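Local structure of tyrosine aminotransferase (Leishmania infantum, 4IX8) at residues A[112-117]-A[326-331]; A[198-203]-A[233-238]; A[401-406]-A[429-434]; A[254-259]-A[369-374]. The protein probably catalyses the pyridoxal-phosphate-dependent transfer of the amino group of L-tyrosine to 2-oxoglutarate. All coordinates share one frame; numbering follows the deposited sequence.

Contact 1: residues A[112-117]-A[326-331]; sequences DNLRQV and EAIART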
loop_
_atom_site.group_PDB
_atom_site.type_symbol
_atom_site.label_atom_id
_atom_site.label_comp_id
_atom_site.label_asym_id
_atom_site.label_seq_id
_atom_site.Cartn_x
_atom_site.Cartn_y
_atom_site.Cartn_z
ATOM N N ASP A 112 -16.242 8.588 2.694
ATOM C CA ASP A 112 -16.947 9.202 3.815
ATOM C C ASP A 112 -17.692 8.171 4.665
ATOM O O ASP A 112 -17.608 8.209 5.899
ATOM C CB ASP A 112 -17.981 10.226 3.337
ATOM C CG ASP A 112 -17.361 11.484 2.769
ATOM O OD1 ASP A 112 -16.122 11.619 2.770
ATOM O OD2 ASP A 112 -18.137 12.360 2.336
ATOM N N ASN A 113 -18.429 7.262 4.018
ATOM C CA ASN A 113 -19.345 6.404 4.781
ATOM C C ASN A 113 -18.569 5.428 5.647
ATOM O O ASN A 113 -18.925 5.238 6.807
ATOM C CB ASN A 113 -20.358 5.669 3.878
ATOM C CG ASN A 113 -19.716 4.776 2.836
ATOM O OD1 ASN A 113 -18.514 4.869 2.554
ATOM N ND2 ASN A 113 -20.534 3.928 2.215
ATOM N N LEU A 114 -17.461 4.891 5.143
ATOM C CA LEU A 114 -16.638 3.964 5.942
ATOM C C LEU A 114 -15.987 4.720 7.117
ATOM O O LEU A 114 -15.923 4.228 8.249
ATOM C CB LEU A 114 -15.537 3.287 5.090
ATOM C CG LEU A 114 -14.585 2.328 5.860
ATOM C CD1 LEU A 114 -15.400 1.251 6.545
ATOM C CD2 LEU A 114 -13.536 1.688 4.979
ATOM N N ARG A 115 -15.562 5.947 6.874
ATOM C CA ARG A 115 -14.957 6.711 7.955
ATOM C C ARG A 115 -15.986 6.934 9.069
ATOM O O ARG A 115 -15.661 6.810 10.261
ATOM C CB ARG A 115 -14.399 8.041 7.433
ATOM C CG ARG A 115 -13.225 7.877 6.489
ATOM C CD ARG A 115 -12.855 9.229 5.816
ATOM N NE ARG A 115 -12.267 10.152 6.771
ATOM C CZ ARG A 115 -12.166 11.471 6.578
ATOM N NH1 ARG A 115 -12.645 12.014 5.474
ATOM N NH2 ARG A 115 -11.590 12.249 7.496
ATOM N N GLN A 116 -17.228 7.224 8.681
ATOM C CA GLN A 116 -18.289 7.400 9.668
ATOM C C GLN A 116 -18.559 6.112 10.411
ATOM O O GLN A 116 -18.753 6.110 11.637
ATOM C CB GLN A 116 -19.562 7.891 8.990
ATOM C CG GLN A 116 -19.511 9.388 8.769
ATOM C CD GLN A 116 -20.320 9.854 7.580
ATOM O OE1 GLN A 116 -21.326 9.262 7.229
ATOM N NE2 GLN A 116 -19.837 10.901 6.911
ATOM N N VAL A 117 -18.546 5.011 9.664
ATOM C CA VAL A 117 -18.846 3.689 10.217
ATOM C C VAL A 117 -17.757 3.230 11.194
ATOM O O VAL A 117 -18.058 2.707 12.257
ATOM C CB VAL A 117 -19.032 2.666 9.052
ATOM C CG1 VAL A 117 -18.855 1.268 9.502
ATOM C CG2 VAL A 117 -20.407 2.839 8.397
ATOM N N GLU A 326 -16.643 -0.018 0.612
ATOM C CA GLU A 326 -18.105 -0.045 0.666
ATOM C C GLU A 326 -18.580 -1.356 1.309
ATOM O O GLU A 326 -19.485 -1.334 2.164
ATOM C CB GLU A 326 -18.706 0.147 -0.751
ATOM C CG GLU A 326 -20.233 0.022 -0.869
ATOM C CD GLU A 326 -21.001 1.011 -0.019
ATOM O OE1 GLU A 326 -20.374 1.956 0.508
ATOM O OE2 GLU A 326 -22.234 0.849 0.123
ATOM N N ALA A 327 -17.964 -2.486 0.965
ATOM C CA ALA A 327 -18.408 -3.764 1.554
ATOM C C ALA A 327 -18.298 -3.739 3.072
ATOM O O ALA A 327 -19.196 -4.192 3.784
ATOM C CB ALA A 327 -17.604 -4.948 0.998
ATOM N N ILE A 328 -17.220 -3.152 3.567
ATOM C CA ILE A 328 -16.977 -3.118 5.010
ATOM C C ILE A 328 -17.864 -2.047 5.631
ATOM O O ILE A 328 -18.331 -2.197 6.770
ATOM C CB ILE A 328 -15.485 -2.841 5.327
ATOM C CG1 ILE A 328 -14.648 -4.043 4.919
ATOM C CG2 ILE A 328 -15.268 -2.565 6.806
ATOM C CD1 ILE A 328 -13.191 -3.757 4.847
ATOM N N ALA A 329 -18.135 -0.988 4.872
ATOM C CA ALA A 329 -19.043 0.052 5.359
ATOM C C ALA A 329 -20.445 -0.537 5.583
ATOM O O ALA A 329 -21.172 -0.130 6.490
ATOM C CB ALA A 329 -19.116 1.220 4.368
ATOM N N ARG A 330 -20.789 -1.550 4.811
ATOM C CA ARG A 330 -22.141 -2.146 4.888
ATOM C C ARG A 330 -22.254 -3.164 6.017
ATOM O O ARG A 330 -23.351 -3.395 6.508
ATOM C CB ARG A 330 -22.512 -2.828 3.570
ATOM C CG ARG A 330 -22.944 -1.867 2.502
ATOM C CD ARG A 330 -23.216 -2.555 1.167
ATOM N NE ARG A 330 -23.339 -1.570 0.101
ATOM C CZ ARG A 330 -23.756 -1.807 -1.139
ATOM N NH1 ARG A 330 -24.148 -3.012 -1.520
ATOM N NH2 ARG A 330 -23.781 -0.809 -2.011
ATOM N N THR A 331 -21.130 -3.739 6.449
ATOM C CA THR A 331 -21.185 -4.910 7.320
ATOM C C THR A 331 -20.434 -4.801 8.670
ATOM O O THR A 331 -20.722 -5.558 9.600
ATOM C CB THR A 331 -20.638 -6.146 6.568
ATOM O OG1 THR A 331 -19.289 -5.909 6.148
ATOM C CG2 THR A 331 -21.539 -6.481 5.342
HETATM O O HOH W 1 -17.923 3.354 0.023
#
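Asn113 reaches from helix 112-122 to Glu326 on helix 322-331. The CB of Asn113 points toward the second helix. With chi1 at 59°, CG sits between the backbone N and the carbonyl carbon, and the amide lies beside Ala329 CB and Glu326 OE1. Asn113 CG comes to 3.9 Å from Ala329 CB. At the tip, the two amide atoms do different jobs. Asn113 ND2 donates to Glu326 OE1 at 2.6 Å. The N-H...O angle is 149°. Glu326 OE1 accepts through its syn lone pair and lies in the amide plane of Asn113. Amide and carboxylate are nearly coplanar. Asn113 OD1 takes a hydrogen from water 1 at 3.0 Å. The same water donates to Glu326 OE1 at 2.9 Å, so this oxygen is gripped twice. Glu326 OE2 is held from its anti side by Arg330 NE at 2.7 Å, a salt bridge within one helix turn.

The helices belong to the large domain of the fold type I aminotransferases. Their local axes lie 39° apart and approach to 8.7 Å. Small Ala329 faces the first helix at this crossing.

The rest is van der Waals packing. Leu114 CD1 meets Ile328 CG2 at 3.8 Å, and Leu114 also touches Ile142 of strand 140-143. One turn on, Val117 CG2 rests 3.6 Å from Ala329 O. Helix 87-99 borders the second helix through Val96, which touches Glu326.

Contact 2: residues A[198-203]-A[233-238]; sequences CDLRAA and SDIIDF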
loop_
_atom_site.group_PDB
_atom_site.type_symbol
_atom_site.label_atom_id
_atom_site.label_comp_id
_atom_site.label_asym_id
_atom_site.label_seq_id
_atom_site.Cartn_x
_atom_site.Cartn_y
_atom_site.Cartn_z
ATOM N N CYS A 198 5.296 -3.180 29.623
ATOM C CA CYS A 198 6.277 -2.165 29.245
ATOM C C CYS A 198 7.078 -1.796 30.456
ATOM O O CYS A 198 6.531 -1.482 31.506
ATOM C CB CYS A 198 5.609 -0.892 28.694
ATOM S SG CYS A 198 4.385 -1.060 27.273
ATOM N N ASP A 199 8.386 -1.822 30.321
ATOM C CA ASP A 199 9.242 -1.299 31.358
ATOM C C ASP A 199 9.275 0.249 31.248
ATOM O O ASP A 199 10.164 0.804 30.625
ATOM C CB ASP A 199 10.631 -1.896 31.212
ATOM C CG ASP A 199 11.552 -1.549 32.359
ATOM O OD1 ASP A 199 11.209 -0.663 33.170
ATOM O OD2 ASP A 199 12.650 -2.145 32.390
ATOM N N LEU A 200 8.305 0.934 31.845
ATOM C CA LEU A 200 8.238 2.388 31.739
ATOM C C LEU A 200 9.358 3.115 32.466
ATOM O O LEU A 200 9.750 4.208 32.052
ATOM C CB LEU A 200 6.889 2.883 32.277
ATOM C CG LEU A 200 5.661 2.283 31.573
ATOM C CD1 LEU A 200 4.370 2.898 32.090
ATOM C CD2 LEU A 200 5.786 2.524 30.048
ATOM N N ARG A 201 9.937 2.487 33.481
ATOM C CA ARG A 201 10.979 3.131 34.255
ATOM C C ARG A 201 12.214 3.239 33.376
ATOM O O ARG A 201 12.856 4.274 33.297
ATOM C CB ARG A 201 11.262 2.364 35.547
ATOM N N ALA A 202 12.532 2.170 32.686
ATOM C CA ALA A 202 13.668 2.203 31.784
ATOM C C ALA A 202 13.382 3.140 30.617
ATOM O O ALA A 202 14.258 3.838 30.174
ATOM C CB ALA A 202 13.992 0.809 31.282
ATOM N N ALA A 203 12.147 3.138 30.127
ATOM C CA ALA A 203 11.777 3.936 28.971
ATOM C C ALA A 203 11.997 5.421 29.209
ATOM O O ALA A 203 12.336 6.155 28.284
ATOM C CB ALA A 203 10.342 3.698 28.622
ATOM N N SER A 233 -3.353 2.819 31.537
ATOM C CA SER A 233 -3.452 4.095 32.231
ATOM C C SER A 233 -2.068 4.654 32.505
ATOM O O SER A 233 -1.792 5.841 32.245
ATOM C CB SER A 233 -4.199 3.896 33.539
ATOM O OG SER A 233 -4.491 5.117 34.157
ATOM N N ASP A 234 -1.169 3.777 32.928
ATOM C CA ASP A 234 0.191 4.186 33.246
ATOM C C ASP A 234 0.953 4.613 31.986
ATOM O O ASP A 234 1.723 5.571 32.018
ATOM C CB ASP A 234 0.957 3.056 33.935
ATOM C CG ASP A 234 0.554 2.865 35.371
ATOM O OD1 ASP A 234 -0.111 3.761 35.951
ATOM O OD2 ASP A 234 0.924 1.805 35.915
ATOM N N ILE A 235 0.744 3.892 30.888
ATOM C CA ILE A 235 1.360 4.251 29.619
ATOM C C ILE A 235 0.940 5.666 29.199
ATOM O O ILE A 235 1.775 6.495 28.850
ATOM C CB ILE A 235 0.978 3.259 28.555
ATOM C CG1 ILE A 235 1.683 1.929 28.824
ATOM C CG2 ILE A 235 1.351 3.760 27.194
ATOM C CD1 ILE A 235 1.053 0.753 28.071
ATOM N N ILE A 236 -0.348 5.955 29.313
ATOM C CA ILE A 236 -0.862 7.272 29.002
ATOM C C ILE A 236 -0.237 8.302 29.925
ATOM O O ILE A 236 0.239 9.316 29.444
ATOM C CB ILE A 236 -2.385 7.286 29.115
ATOM C CG1 ILE A 236 -2.939 6.475 27.956
ATOM C CG2 ILE A 236 -2.964 8.712 29.052
ATOM C CD1 ILE A 236 -4.443 6.256 28.010
ATOM N N ASP A 237 -0.127 8.012 31.217
ATOM C CA ASP A 237 0.495 8.969 32.124
ATOM C C ASP A 237 1.929 9.226 31.708
ATOM O O ASP A 237 2.397 10.355 31.750
ATOM C CB ASP A 237 0.482 8.491 33.581
ATOM C CG ASP A 237 -0.896 8.506 34.172
ATOM O OD1 ASP A 237 -1.762 9.187 33.584
ATOM O OD2 ASP A 237 -1.113 7.894 35.241
ATOM N N PHE A 238 2.618 8.180 31.287
ATOM C CA PHE A 238 3.978 8.329 30.805
ATOM C C PHE A 238 4.080 9.312 29.634
ATOM O O PHE A 238 4.977 10.138 29.574
ATOM C CB PHE A 238 4.515 6.966 30.411
ATOM C CG PHE A 238 5.896 6.999 29.866
ATOM C CD1 PHE A 238 6.111 7.220 28.525
ATOM C CD2 PHE A 238 6.984 6.796 30.695
ATOM C CE1 PHE A 238 7.386 7.229 28.012
ATOM C CE2 PHE A 238 8.262 6.805 30.190
ATOM C CZ PHE A 238 8.461 7.027 28.842
#
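Leu200 and Phe238 interlock where the short helix 200-204 packs beside helix 229-242. Both helices belong to the large domain of the fold type I aminotransferases and lie against its mixed sheet. Across the two segments the contact is van der Waals packing, of side chains on each other and on backbone carbonyls.

Leu200 sends its side chain across to the second helix. Its CG lies anti to the carbonyl carbon (chi1 -58°), and the extended chain carries the methyls outward. Leu200 CD1 settles 3.8 Å from Asp234 O. It also touches Asp234 CB at 3.9 Å. Leu200 CD2 faces Ile235 CG1 more loosely, at 4.3 Å.

Phe238 comes from helix 229-242. Its CG is anti to the backbone N (chi1 178°), and the ring lies against Leu200 and Ala203. Phe238 CE2 comes to 3.5 Å from Leu200 O, while Phe238 CZ meets Ala203 CB at 3.8 Å. The ring thus sits against two residues one turn apart. At the start of the first segment, Cys198 SG touches Ile235 CD1 at 3.9 Å.

The next shell is the sheet itself. Phe214 of strand 211-217 meets the ring of Phe238 and also touches Leu200 and Ile235. Tyr188 of strand 184-191 touches Cys198 and Ala203.

The first turn of helix 200-204 is fixed by an N-cap. Asp199 accepts from the backbone of the third residue after it. The bond Ala202 N to Asp199 OD1 is 3.2 Å long and nearly straight, and the donor stands above the carboxylate plane.

Contact 3: residues A[401-406]-A[429-434]; sequences ENVQVL and NEAVDR
Arg434 links helix 425-442 to the backbone of Glu401. Its side chain is extended from CG to NE. The extended chain brings the guanidinium to Glu401 O. Arg434 NH1 donates to Glu401 O at 2.6 Å, with an N-H...O angle of 142°. The carbonyl oxygen lies at the edge of the guanidinium, close to its plane, and is met almost head-on. Arg434 NH1 has a second acceptor in Ser68 O. Arg434 NH2 binds Glu430 OE2 at 3.2 Å, a salt bridge one turn back on the same helix. That oxygen is met from above its carboxylate plane. These bonds limit rotation of the guanidinium.

The carboxylate of Glu401 is engaged elsewhere. Its OE2 makes a salt bridge with Arg441, further along helix 425-442. Glu437 OE2 lies close by, a like charge that the salt bridge to Arg441 may offset. Glu401 OE1 instead lies beside the aliphatic part of Arg434, 3.2 Å from Arg434 CB. The distance from Glu401 OE1 to Arg434 NE is 4.6 Å, too long for a salt bridge. The opposite charges may still attract.

The apolar part is small. Val403 CG2 touches Arg434 CD at 4.0 Å, and Val403 CG1 faces Ala431 CB at 4.2 Å.

Asn402 leaves helical geometry with positive phi, and its amide bonds to Asn69 and Lys67 O. Here the chain passes from helix 390-401 into strand 403-407 of the small-domain sheet. Strand 70-71 runs parallel beside that strand, and its Leu70 touches Ala431 and Arg434 on helix 425-442.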
loop_
_atom_site.group_PDB
_atom_site.type_symbol
_atom_site.label_atom_id
_atom_site.label_comp_id
_atom_site.label_asym_id
_atom_site.label_seq_id
_atom_site.Cartn_x
_atom_site.Cartn_y
_atom_site.Cartn_z
ATOM N N GLU A 401 13.577 -31.741 12.464
ATOM C CA GLU A 401 12.177 -32.123 12.663
ATOM C C GLU A 401 11.224 -31.455 11.662
ATOM O O GLU A 401 10.024 -31.708 11.688
ATOM C CB GLU A 401 11.751 -31.778 14.087
ATOM C CG GLU A 401 12.592 -32.440 15.172
ATOM C CD GLU A 401 12.257 -33.885 15.337
ATOM O OE1 GLU A 401 11.097 -34.249 15.057
ATOM O OE2 GLU A 401 13.150 -34.659 15.744
ATOM N N ASN A 402 11.762 -30.618 10.783
ATOM C CA ASN A 402 10.985 -29.950 9.739
ATOM C C ASN A 402 9.807 -29.209 10.354
ATOM O O ASN A 402 8.707 -29.169 9.793
ATOM C CB ASN A 402 10.497 -30.963 8.684
ATOM C CG ASN A 402 10.168 -30.317 7.323
ATOM O OD1 ASN A 402 10.305 -29.104 7.126
ATOM N ND2 ASN A 402 9.724 -31.150 6.377
ATOM N N VAL A 403 10.071 -28.575 11.493
ATOM C CA VAL A 403 9.122 -27.674 12.121
ATOM C C VAL A 403 9.751 -26.305 12.107
ATOM O O VAL A 403 10.869 -26.119 12.587
ATOM C CB VAL A 403 8.792 -28.046 13.575
ATOM C CG1 VAL A 403 7.850 -27.024 14.163
ATOM C CG2 VAL A 403 8.200 -29.429 13.651
ATOM N N GLN A 404 8.989 -25.327 11.647
ATOM C CA GLN A 404 9.502 -23.994 11.502
ATOM C C GLN A 404 8.863 -23.067 12.546
ATOM O O GLN A 404 7.642 -22.885 12.591
ATOM C CB GLN A 404 9.245 -23.491 10.068
ATOM C CG GLN A 404 10.046 -22.222 9.725
ATOM C CD GLN A 404 9.581 -21.563 8.456
ATOM O OE1 GLN A 404 8.949 -22.202 7.609
ATOM N NE2 GLN A 404 9.884 -20.290 8.309
ATOM N N VAL A 405 9.702 -22.465 13.378
ATOM C CA VAL A 405 9.259 -21.387 14.243
ATOM C C VAL A 405 9.999 -20.129 13.767
ATOM O O VAL A 405 10.588 -20.143 12.691
ATOM C CB VAL A 405 9.527 -21.683 15.725
ATOM C CG1 VAL A 405 8.703 -22.889 16.155
ATOM C CG2 VAL A 405 11.024 -21.923 15.996
ATOM N N LEU A 406 9.888 -19.028 14.503
ATOM C CA LEU A 406 10.641 -17.814 14.186
ATOM C C LEU A 406 11.455 -17.466 15.412
ATOM O O LEU A 406 10.916 -17.420 16.503
ATOM C CB LEU A 406 9.730 -16.643 13.802
ATOM C CG LEU A 406 9.025 -16.732 12.442
ATOM C CD1 LEU A 406 8.103 -15.545 12.258
ATOM C CD2 LEU A 406 10.041 -16.814 11.306
ATOM N N ASN A 429 -0.385 -30.193 17.820
ATOM C CA ASN A 429 -0.082 -31.378 18.629
ATOM C C ASN A 429 1.069 -32.192 18.069
ATOM O O ASN A 429 1.963 -32.592 18.804
ATOM C CB ASN A 429 -1.325 -32.261 18.771
ATOM C CG ASN A 429 -2.097 -31.957 20.042
ATOM O OD1 ASN A 429 -1.509 -31.834 21.109
ATOM N ND2 ASN A 429 -3.412 -31.814 19.932
ATOM N N GLU A 430 1.053 -32.422 16.768
ATOM C CA GLU A 430 2.145 -33.127 16.132
ATOM C C GLU A 430 3.453 -32.343 16.231
ATOM O O GLU A 430 4.511 -32.917 16.459
ATOM C CB GLU A 430 1.828 -33.384 14.666
ATOM C CG GLU A 430 2.826 -34.318 14.000
ATOM C CD GLU A 430 2.447 -34.681 12.566
ATOM O OE1 GLU A 430 1.406 -34.196 12.056
ATOM O OE2 GLU A 430 3.166 -35.509 11.967
ATOM N N ALA A 431 3.381 -31.025 16.124
ATOM C CA ALA A 431 4.597 -30.225 16.076
ATOM C C ALA A 431 5.223 -30.123 17.477
ATOM O O ALA A 431 6.450 -30.151 17.637
ATOM C CB ALA A 431 4.303 -28.858 15.520
ATOM N N VAL A 432 4.369 -29.978 18.481
ATOM C CA VAL A 432 4.800 -29.965 19.874
ATOM C C VAL A 432 5.485 -31.264 20.264
ATOM O O VAL A 432 6.440 -31.237 21.044
ATOM C CB VAL A 432 3.611 -29.694 20.813
ATOM C CG1 VAL A 432 3.932 -30.071 22.254
ATOM C CG2 VAL A 432 3.202 -28.222 20.713
ATOM N N ASP A 433 4.992 -32.399 19.756
ATOM C CA ASP A 433 5.630 -33.684 20.059
ATOM C C ASP A 433 7.071 -33.659 19.554
ATOM O O ASP A 433 7.985 -34.090 20.252
ATOM C CB ASP A 433 4.885 -34.883 19.413
ATOM C CG ASP A 433 3.499 -35.147 20.019
ATOM O OD1 ASP A 433 3.241 -34.696 21.142
ATOM O OD2 ASP A 433 2.656 -35.810 19.368
ATOM N N ARG A 434 7.282 -33.124 18.349
ATOM C CA ARG A 434 8.620 -33.114 17.756
ATOM C C ARG A 434 9.563 -32.165 18.479
ATOM O O ARG A 434 10.772 -32.412 18.570
ATOM C CB ARG A 434 8.540 -32.733 16.289
ATOM C CG ARG A 434 7.800 -33.760 15.431
ATOM C CD ARG A 434 8.002 -33.395 13.964
ATOM N NE ARG A 434 6.962 -33.906 13.082
ATOM C CZ ARG A 434 6.837 -33.569 11.801
ATOM N NH1 ARG A 434 7.688 -32.711 11.250
ATOM N NH2 ARG A 434 5.856 -34.097 11.072
#

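Contact 4: residues A[254-259]-A[369-374]; sequences EMVLNN and PQASMF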
loop_
_atom_site.group_PDB
_atom_site.type_symbol
_atom_site.label_atom_id
_atom_site.label_comp_id
_atom_site.label_asym_id
_atom_site.label_seq_id
_atom_site.Cartn_x
_atom_site.Cartn_y
_atom_site.Cartn_z
ATOM N N GLU A 254 -10.493 -7.397 18.818
ATOM C CA GLU A 254 -11.638 -8.329 18.878
ATOM C C GLU A 254 -11.205 -9.733 19.257
ATOM O O GLU A 254 -12.045 -10.645 19.354
ATOM C CB GLU A 254 -12.331 -8.413 17.521
ATOM C CG GLU A 254 -13.026 -7.126 17.050
ATOM C CD GLU A 254 -14.490 -7.088 17.410
ATOM O OE1 GLU A 254 -15.025 -8.106 17.888
ATOM O OE2 GLU A 254 -15.124 -6.055 17.153
ATOM N N MET A 255 -9.891 -9.921 19.386
ATOM C CA MET A 255 -9.316 -11.258 19.549
ATOM C C MET A 255 -8.670 -11.468 20.916
ATOM O O MET A 255 -7.539 -11.949 21.012
ATOM C CB MET A 255 -8.332 -11.508 18.438
ATOM C CG MET A 255 -9.078 -11.900 17.191
ATOM S SD MET A 255 -8.094 -11.503 15.737
ATOM C CE MET A 255 -7.187 -13.047 15.610
ATOM N N VAL A 256 -9.364 -11.008 21.957
ATOM C CA VAL A 256 -9.021 -11.341 23.332
ATOM C C VAL A 256 -9.632 -12.679 23.705
ATOM O O VAL A 256 -10.796 -12.937 23.380
ATOM C CB VAL A 256 -9.520 -10.276 24.304
ATOM C CG1 VAL A 256 -9.111 -10.626 25.764
ATOM C CG2 VAL A 256 -8.985 -8.921 23.906
ATOM N N LEU A 257 -8.883 -13.484 24.459
ATOM C CA LEU A 257 -9.301 -14.839 24.879
ATOM C C LEU A 257 -9.828 -14.888 26.320
ATOM O O LEU A 257 -9.711 -13.931 27.071
ATOM C CB LEU A 257 -8.129 -15.811 24.780
ATOM C CG LEU A 257 -7.228 -15.711 23.549
ATOM C CD1 LEU A 257 -6.198 -16.821 23.562
ATOM C CD2 LEU A 257 -8.066 -15.778 22.297
ATOM N N ASN A 258 -10.419 -16.011 26.690
ATOM C CA ASN A 258 -10.734 -16.281 28.091
ATOM C C ASN A 258 -11.605 -15.199 28.758
ATOM O O ASN A 258 -11.432 -14.929 29.936
ATOM C CB ASN A 258 -9.412 -16.445 28.880
ATOM C CG ASN A 258 -8.489 -17.514 28.278
ATOM O OD1 ASN A 258 -8.965 -18.536 27.776
ATOM N ND2 ASN A 258 -7.163 -17.259 28.290
ATOM N N ASN A 259 -12.580 -14.642 28.029
ATOM C CA ASN A 259 -13.495 -13.631 28.593
ATOM C C ASN A 259 -12.742 -12.378 29.090
ATOM O O ASN A 259 -13.223 -11.641 29.956
ATOM C CB ASN A 259 -14.328 -14.228 29.726
ATOM N N PRO A 369 -0.976 -17.137 26.042
ATOM C CA PRO A 369 -1.540 -15.969 25.363
ATOM C C PRO A 369 -2.921 -15.573 25.898
ATOM O O PRO A 369 -3.764 -16.436 26.099
ATOM C CB PRO A 369 -1.605 -16.429 23.892
ATOM C CG PRO A 369 -1.615 -17.889 23.938
ATOM C CD PRO A 369 -0.824 -18.285 25.141
ATOM N N GLN A 370 -3.156 -14.287 26.108
ATOM C CA GLN A 370 -4.483 -13.822 26.492
ATOM C C GLN A 370 -5.219 -13.235 25.305
ATOM O O GLN A 370 -6.387 -12.844 25.425
ATOM C CB GLN A 370 -4.365 -12.776 27.589
ATOM C CG GLN A 370 -3.775 -13.355 28.828
ATOM C CD GLN A 370 -4.584 -14.535 29.298
ATOM O OE1 GLN A 370 -5.825 -14.532 29.243
ATOM N NE2 GLN A 370 -3.882 -15.587 29.730
ATOM N N ALA A 371 -4.529 -13.169 24.166
ATOM C CA ALA A 371 -5.049 -12.483 22.984
ATOM C C ALA A 371 -4.151 -12.666 21.775
ATOM O O ALA A 371 -3.072 -13.272 21.866
ATOM C CB ALA A 371 -5.204 -11.010 23.266
ATOM N N SER A 372 -4.595 -12.084 20.655
ATOM C CA SER A 372 -3.891 -12.185 19.383
ATOM C C SER A 372 -3.760 -13.681 19.047
ATOM O O SER A 372 -4.554 -14.474 19.546
ATOM C CB SER A 372 -2.544 -11.492 19.446
ATOM O OG SER A 372 -1.913 -11.527 18.188
ATOM N N MET A 373 -2.787 -14.048 18.204
ATOM C CA MET A 373 -2.669 -15.404 17.596
ATOM C C MET A 373 -1.323 -16.092 17.815
ATOM O O MET A 373 -1.009 -17.084 17.151
ATOM C CB MET A 373 -2.883 -15.333 16.077
ATOM C CG MET A 373 -4.241 -14.855 15.596
ATOM S SD MET A 373 -4.191 -14.164 13.908
ATOM C CE MET A 373 -2.873 -15.081 13.105
ATOM N N PHE A 374 -0.516 -15.552 18.714
ATOM C CA PHE A 374 0.876 -15.968 18.833
ATOM C C PHE A 374 1.268 -16.277 20.258
ATOM O O PHE A 374 0.658 -15.790 21.201
ATOM C CB PHE A 374 1.798 -14.870 18.312
ATOM C CG PHE A 374 1.426 -14.356 16.939
ATOM C CD1 PHE A 374 1.802 -15.049 15.798
ATOM C CD2 PHE A 374 0.690 -13.204 16.795
ATOM C CE1 PHE A 374 1.463 -14.584 14.567
ATOM C CE2 PHE A 374 0.363 -12.733 15.546
ATOM C CZ PHE A 374 0.755 -13.418 14.443
HETATM O O HOH W 2 -7.645 -12.922 28.742
HETATM O O HOH W 3 -4.489 -18.786 27.163
#
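Met255 and Ser372 open the backbone pairing of two loops. Ser372 N donates to Met255 O at 3.0 Å. Leu257 N donates to Gln370 O at 2.8 Å, nearly straight at 170°. These two bonds flank a single antiparallel bridge between Val256 and Ala371, a non-hydrogen-bonded pair. Ala371 CA adds a C-H...O contact to Met255 O.

Side-chain bonds add to it beside Leu257. Asn258 ND2 donates to Gln370 OE1 at 3.2 Å, with the amide planes 49° apart. Bent at chi2 (-56°), the Gln370 chain brings OE1 to Asn258 ND2, which stands above that carbonyl plane. Water 2 donates to Leu257 O at 2.8 Å. Water 3 donates to Pro369 O at 2.7 Å and accepts from Asn258 ND2.

Van der Waals contacts lie at both ends. Met255 CE meets Met373 CG at 3.5 Å. At the other end, Leu257 CD1 lies 3.5 Å from Pro369 O. Helix 337-355 touches Met373 through Leu347, Leu257 through Glu348 and Pro369 through Ala351.

Segment 254-259 comes after strand 246-249 of the large domain; segment 369-374 leads into strand 374-379 of the small-domain sheet. Two of the three direct hydrogen bonds join backbones, so main-chain groups partly set the pairing.

Contact 4 is the central one, about 13 Å from the centre of the chain. Contacts 1 and 3 lie on opposite sides of that centre, their own centres about 41 Å apart. Nearest atoms of contact 4 come within about 9 Å of contact 1 and about 7 Å of contact 3. Contact 2 stands apart, its nearest atoms about 14 Å from contact 4. Contacts 1 and 2 pack helices of the large domain, contact 3 belongs to the small domain, and contact 4 joins the two. The cofactor is predicted to sit on Lys282; Phe374 of contact 4 touches Asn221 and Tyr252, consistent with a place near that pocket, as in related aminotransferases.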